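PDB 5OLC: galactonate dehydratase from Zobellia galactanivorans, which belongs to the mandelate racemase/muconate lactonizing group of the enolase superfamily, joining an N-terminal capping domain to a TIM-barrel-like C-terminal domain. Local coordinates for residues A[184-189]-A[197-202]; A[210-215]-A[225-230]. All blocks are in the same frame, centred on the assembly; numbering follows the deposited sequence.

Contact 1: A[184-189]-A[197-202]; sequences KYIAAI and MRLMID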
# COMPACT_ATOMS: atom_id res chain seq x y z
N LYS A 184 36.10 -10.70 16.84
CA LYS A 184 37.30 -11.29 17.44
C LYS A 184 36.89 -12.16 18.65
O LYS A 184 37.42 -13.26 18.82
CB LYS A 184 38.25 -10.15 17.86
CG LYS A 184 39.49 -10.54 18.67
CD LYS A 184 39.89 -9.38 19.56
CE LYS A 184 41.11 -9.66 20.40
NZ LYS A 184 41.22 -8.68 21.52
N TYR A 185 35.94 -11.66 19.47
CA TYR A 185 35.45 -12.34 20.67
C TYR A 185 34.42 -13.45 20.38
O TYR A 185 34.48 -14.50 21.03
CB TYR A 185 34.90 -11.33 21.70
CG TYR A 185 35.94 -10.43 22.34
CD1 TYR A 185 37.30 -10.74 22.28
CD2 TYR A 185 35.57 -9.29 23.04
CE1 TYR A 185 38.26 -9.91 22.88
CE2 TYR A 185 36.51 -8.47 23.66
CZ TYR A 185 37.86 -8.78 23.57
OH TYR A 185 38.79 -7.96 24.17
N ILE A 186 33.51 -13.23 19.39
CA ILE A 186 32.50 -14.21 18.94
C ILE A 186 33.22 -15.45 18.40
O ILE A 186 32.80 -16.57 18.67
CB ILE A 186 31.48 -13.61 17.92
CG1 ILE A 186 30.69 -12.44 18.54
CG2 ILE A 186 30.50 -14.69 17.40
CD1 ILE A 186 30.17 -11.40 17.54
N ALA A 187 34.35 -15.23 17.70
CA ALA A 187 35.21 -16.29 17.16
C ALA A 187 35.81 -17.12 18.30
O ALA A 187 35.83 -18.35 18.20
CB ALA A 187 36.32 -15.69 16.32
N ALA A 188 36.26 -16.44 19.38
CA ALA A 188 36.88 -17.04 20.56
C ALA A 188 35.92 -17.91 21.37
O ALA A 188 36.29 -19.03 21.74
CB ALA A 188 37.48 -15.96 21.44
N ILE A 189 34.70 -17.40 21.63
CA ILE A 189 33.67 -18.11 22.40
C ILE A 189 33.17 -19.33 21.62
O ILE A 189 33.06 -20.40 22.23
CB ILE A 189 32.54 -17.17 22.90
CG1 ILE A 189 31.52 -17.91 23.79
CG2 ILE A 189 31.86 -16.42 21.76
CD1 ILE A 189 30.62 -17.01 24.63
N MET A 197 26.85 -26.36 21.15
CA MET A 197 26.13 -25.39 21.98
C MET A 197 25.67 -24.18 21.17
O MET A 197 26.44 -23.65 20.36
CB MET A 197 27.01 -24.95 23.16
CG MET A 197 26.23 -24.37 24.31
SD MET A 197 27.30 -23.54 25.50
CE MET A 197 26.12 -23.03 26.69
N ARG A 198 24.40 -23.74 21.38
CA ARG A 198 23.82 -22.57 20.70
C ARG A 198 24.41 -21.28 21.29
O ARG A 198 24.71 -21.22 22.48
CB ARG A 198 22.29 -22.53 20.83
CG ARG A 198 21.55 -23.54 19.97
CD ARG A 198 20.03 -23.34 20.02
NE ARG A 198 19.46 -23.25 21.37
CZ ARG A 198 19.16 -24.28 22.15
NH1 ARG A 198 19.42 -25.52 21.74
NH2 ARG A 198 18.65 -24.09 23.36
N LEU A 199 24.56 -20.25 20.46
CA LEU A 199 25.13 -18.97 20.87
C LEU A 199 24.35 -17.80 20.24
O LEU A 199 24.11 -17.81 19.03
CB LEU A 199 26.63 -18.95 20.48
CG LEU A 199 27.44 -17.68 20.72
CD1 LEU A 199 27.73 -17.48 22.20
CD2 LEU A 199 28.73 -17.75 19.97
N MET A 200 23.96 -16.81 21.06
CA MET A 200 23.22 -15.61 20.63
C MET A 200 23.98 -14.33 20.98
O MET A 200 24.66 -14.30 22.00
CB MET A 200 21.81 -15.56 21.26
CG MET A 200 20.93 -16.74 20.92
SD MET A 200 21.18 -18.19 21.98
CE MET A 200 20.38 -17.68 23.40
N ILE A 201 23.84 -13.28 20.15
CA ILE A 201 24.50 -11.98 20.36
C ILE A 201 23.47 -10.87 20.71
O ILE A 201 22.38 -10.84 20.14
CB ILE A 201 25.44 -11.59 19.18
CG1 ILE A 201 24.70 -11.55 17.83
CG2 ILE A 201 26.63 -12.55 19.12
CD1 ILE A 201 25.33 -10.68 16.75
N ASP A 202 23.82 -10.00 21.68
CA ASP A 202 22.97 -8.91 22.15
C ASP A 202 23.71 -7.57 22.08
O ASP A 202 24.66 -7.35 22.84
CB ASP A 202 22.45 -9.20 23.56
CG ASP A 202 21.52 -8.14 24.17
OD1 ASP A 202 20.98 -7.30 23.40
OD2 ASP A 202 21.33 -8.17 25.41
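In the β/α barrel of the enolase-type domain, the right-handed crossover from strand 170-174 through helix 179-193 to strand 198-202 is closed by I186 and I189 packing on L199 and I201. Helix and strand run nearly antiparallel, at 161°, with axes 10.7 Å apart, a gap bridged, between these two segments, by aliphatic side chains. L199 points outward from the barrel wall and offers both arms of its fork to I189: CD1 lies 3.8 Å from I189 CD1, and CD2 lies 3.8 Å from I189 CG2. I189 reaches them with CG1 anti to the backbone N (chi1 -176°), which sends its long arm to one methyl of the leucine while CG2 meets the other. One helical turn earlier, and further toward the C-terminal end of the strand, I186 crosses I201 at about a right angle. Here the end of one long branch meets a short one, I186 CD1 lying 4.0 Å from I201 CG2. A looser touch, 4.4 Å from I186 CG2 to L199 CD2, joins the two pairs. No hydrogen bond crosses between the segments, and all four side chains are buried. On the other side of the strand, R198 forms a salt bridge with E138 and M200 packs on W226. Around the outward layer, M173 of strand 170-174 touches both isoleucines of the helix, and A160 of helix 154-165 packs against I189.

Contact 2: A[210-215]-A[225-230]; sequences KEAIEL and SWFEEP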
# COMPACT_ATOMS: atom_id res chain seq x y z
N LYS A 210 23.83 0.18 9.41
CA LYS A 210 25.09 -0.07 8.70
C LYS A 210 26.08 -0.89 9.56
O LYS A 210 26.80 -1.75 9.04
CB LYS A 210 25.76 1.25 8.27
CG LYS A 210 25.10 1.97 7.09
CD LYS A 210 25.98 3.11 6.54
CE LYS A 210 25.93 4.39 7.34
NZ LYS A 210 27.16 5.22 7.17
N GLU A 211 26.12 -0.60 10.87
CA GLU A 211 26.99 -1.27 11.83
C GLU A 211 26.47 -2.66 12.18
O GLU A 211 27.28 -3.56 12.48
CB GLU A 211 27.11 -0.41 13.10
CG GLU A 211 28.03 0.79 12.94
CD GLU A 211 27.96 1.88 13.99
OE1 GLU A 211 26.99 1.90 14.79
OE2 GLU A 211 28.85 2.75 13.99
N ALA A 212 25.14 -2.84 12.16
CA ALA A 212 24.45 -4.09 12.48
C ALA A 212 24.64 -5.15 11.40
O ALA A 212 25.00 -6.27 11.77
CB ALA A 212 22.97 -3.83 12.73
N ILE A 213 24.43 -4.82 10.09
CA ILE A 213 24.63 -5.79 9.00
C ILE A 213 26.09 -6.12 8.82
O ILE A 213 26.40 -7.25 8.42
CB ILE A 213 23.97 -5.50 7.63
CG1 ILE A 213 23.07 -4.27 7.62
CG2 ILE A 213 23.22 -6.74 7.14
CD1 ILE A 213 23.39 -3.36 6.52
N GLU A 214 27.00 -5.17 9.12
CA GLU A 214 28.44 -5.40 9.05
C GLU A 214 28.78 -6.55 10.01
O GLU A 214 29.44 -7.51 9.61
CB GLU A 214 29.22 -4.12 9.42
CG GLU A 214 30.67 -4.14 8.96
CD GLU A 214 31.43 -2.83 9.08
OE1 GLU A 214 31.25 -2.10 10.09
OE2 GLU A 214 32.22 -2.54 8.16
N LEU A 215 28.24 -6.49 11.25
CA LEU A 215 28.42 -7.49 12.30
C LEU A 215 27.69 -8.77 11.97
O LEU A 215 28.27 -9.84 12.13
CB LEU A 215 27.98 -6.93 13.66
CG LEU A 215 27.91 -7.89 14.87
CD1 LEU A 215 29.28 -8.46 15.24
CD2 LEU A 215 27.32 -7.20 16.06
N SER A 225 22.36 -18.17 16.79
CA SER A 225 20.96 -18.53 16.96
C SER A 225 20.02 -17.33 16.81
O SER A 225 18.94 -17.49 16.24
CB SER A 225 20.74 -19.28 18.27
OG SER A 225 21.45 -20.51 18.22
N TRP A 226 20.43 -16.13 17.27
CA TRP A 226 19.68 -14.89 17.08
C TRP A 226 20.48 -13.63 17.47
O TRP A 226 21.43 -13.71 18.25
CB TRP A 226 18.26 -14.90 17.73
CG TRP A 226 18.20 -14.65 19.20
CD1 TRP A 226 18.47 -13.48 19.85
CD2 TRP A 226 17.68 -15.55 20.19
NE1 TRP A 226 18.23 -13.63 21.20
CE2 TRP A 226 17.76 -14.89 21.44
CE3 TRP A 226 17.23 -16.88 20.16
CZ2 TRP A 226 17.38 -15.51 22.63
CZ3 TRP A 226 16.85 -17.48 21.34
CH2 TRP A 226 16.91 -16.80 22.56
N PHE A 227 20.05 -12.47 16.92
CA PHE A 227 20.61 -11.17 17.20
C PHE A 227 19.56 -10.35 17.96
O PHE A 227 18.53 -9.97 17.39
CB PHE A 227 21.10 -10.48 15.91
CG PHE A 227 21.98 -9.25 16.05
CD1 PHE A 227 22.33 -8.75 17.30
CD2 PHE A 227 22.44 -8.57 14.92
CE1 PHE A 227 23.12 -7.62 17.43
CE2 PHE A 227 23.25 -7.43 15.05
CZ PHE A 227 23.57 -6.96 16.30
N GLU A 228 19.82 -10.13 19.26
CA GLU A 228 18.96 -9.40 20.20
C GLU A 228 19.23 -7.91 20.16
O GLU A 228 20.38 -7.48 20.16
CB GLU A 228 19.11 -9.96 21.62
CG GLU A 228 17.87 -9.76 22.48
CD GLU A 228 17.95 -10.31 23.89
OE1 GLU A 228 18.01 -11.55 24.04
OE2 GLU A 228 17.91 -9.50 24.84
N GLU A 229 18.13 -7.13 20.13
CA GLU A 229 18.10 -5.66 20.07
C GLU A 229 19.23 -5.08 19.15
O GLU A 229 20.09 -4.34 19.64
CB GLU A 229 18.10 -5.07 21.50
CG GLU A 229 16.80 -5.30 22.27
CD GLU A 229 15.69 -4.29 22.04
OE1 GLU A 229 15.86 -3.12 22.44
OE2 GLU A 229 14.62 -4.70 21.54
N PRO A 230 19.28 -5.45 17.84
CA PRO A 230 20.39 -4.99 16.97
C PRO A 230 20.48 -3.48 16.72
O PRO A 230 21.59 -2.96 16.59
CB PRO A 230 20.16 -5.75 15.68
CG PRO A 230 18.70 -6.04 15.67
CD PRO A 230 18.38 -6.35 17.09
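E228 N probably donates a hydrogen bond to I201 O, tying strand 224-228 to its parallel neighbour 198-202 one residue after F227, whose ring A212 and L215 of helix 209-219 pack against. The unit is the next β-α-β crossover of the barrel, strand 198-202, helix 209-219 and strand 224-228. With CG anti to its own N (chi1 -167°), the F227 phenyl leans forward, toward the C-terminal end of the strand as well as outward, which sets it beside A212 and under P230. L215 comes at the ring obliquely, its CD2 methyl 3.8 Å from F227 CZ. A212 meets the same corner with two atoms: its carbonyl O lies at the ring edge, near the ring plane and 3.9 Å from F227 CE2, and its CB packs on that carbon too. After the strand, E229 takes a left-handed backbone conformation that bends the chain outward, toward the helix, bringing P230 over the phenyl and P230 O to within 4.2 Å of A212 CB. E228, on the inner side of the strand, forms a salt bridge through OE2 with K172 NZ; E229 OE2, in the loop after it, accepts a hydrogen bond from G253 N. Helix 236-245 covers the proline with Y239 and L242, and L215 also packs on I186 of helix 179-193. P230 CB sits 3.5 Å above the plane of the F227 ring, over its centre.

How the contacts relate
Both contacts are buried and lie in series in one barrel wall, their centres about 12 Å apart: the strand that ends contact 1 leads into the helix that opens contact 2. Strands 198-202 and 224-228 are parallel neighbours, joined by backbone bonds such as the probable one from S225 N to L199 O (2.9 Å). The chemistry differs with position along the strand. Contact 1 spreads over much of its strand and is wholly aliphatic, whereas contact 2 turns on one aromatic ring and reaches past the strand end into the following loop, with carbonyl oxygens taking part. On the outward face of the strands F227 touches I201, and L215 touches I186, so the two apolar layers meet.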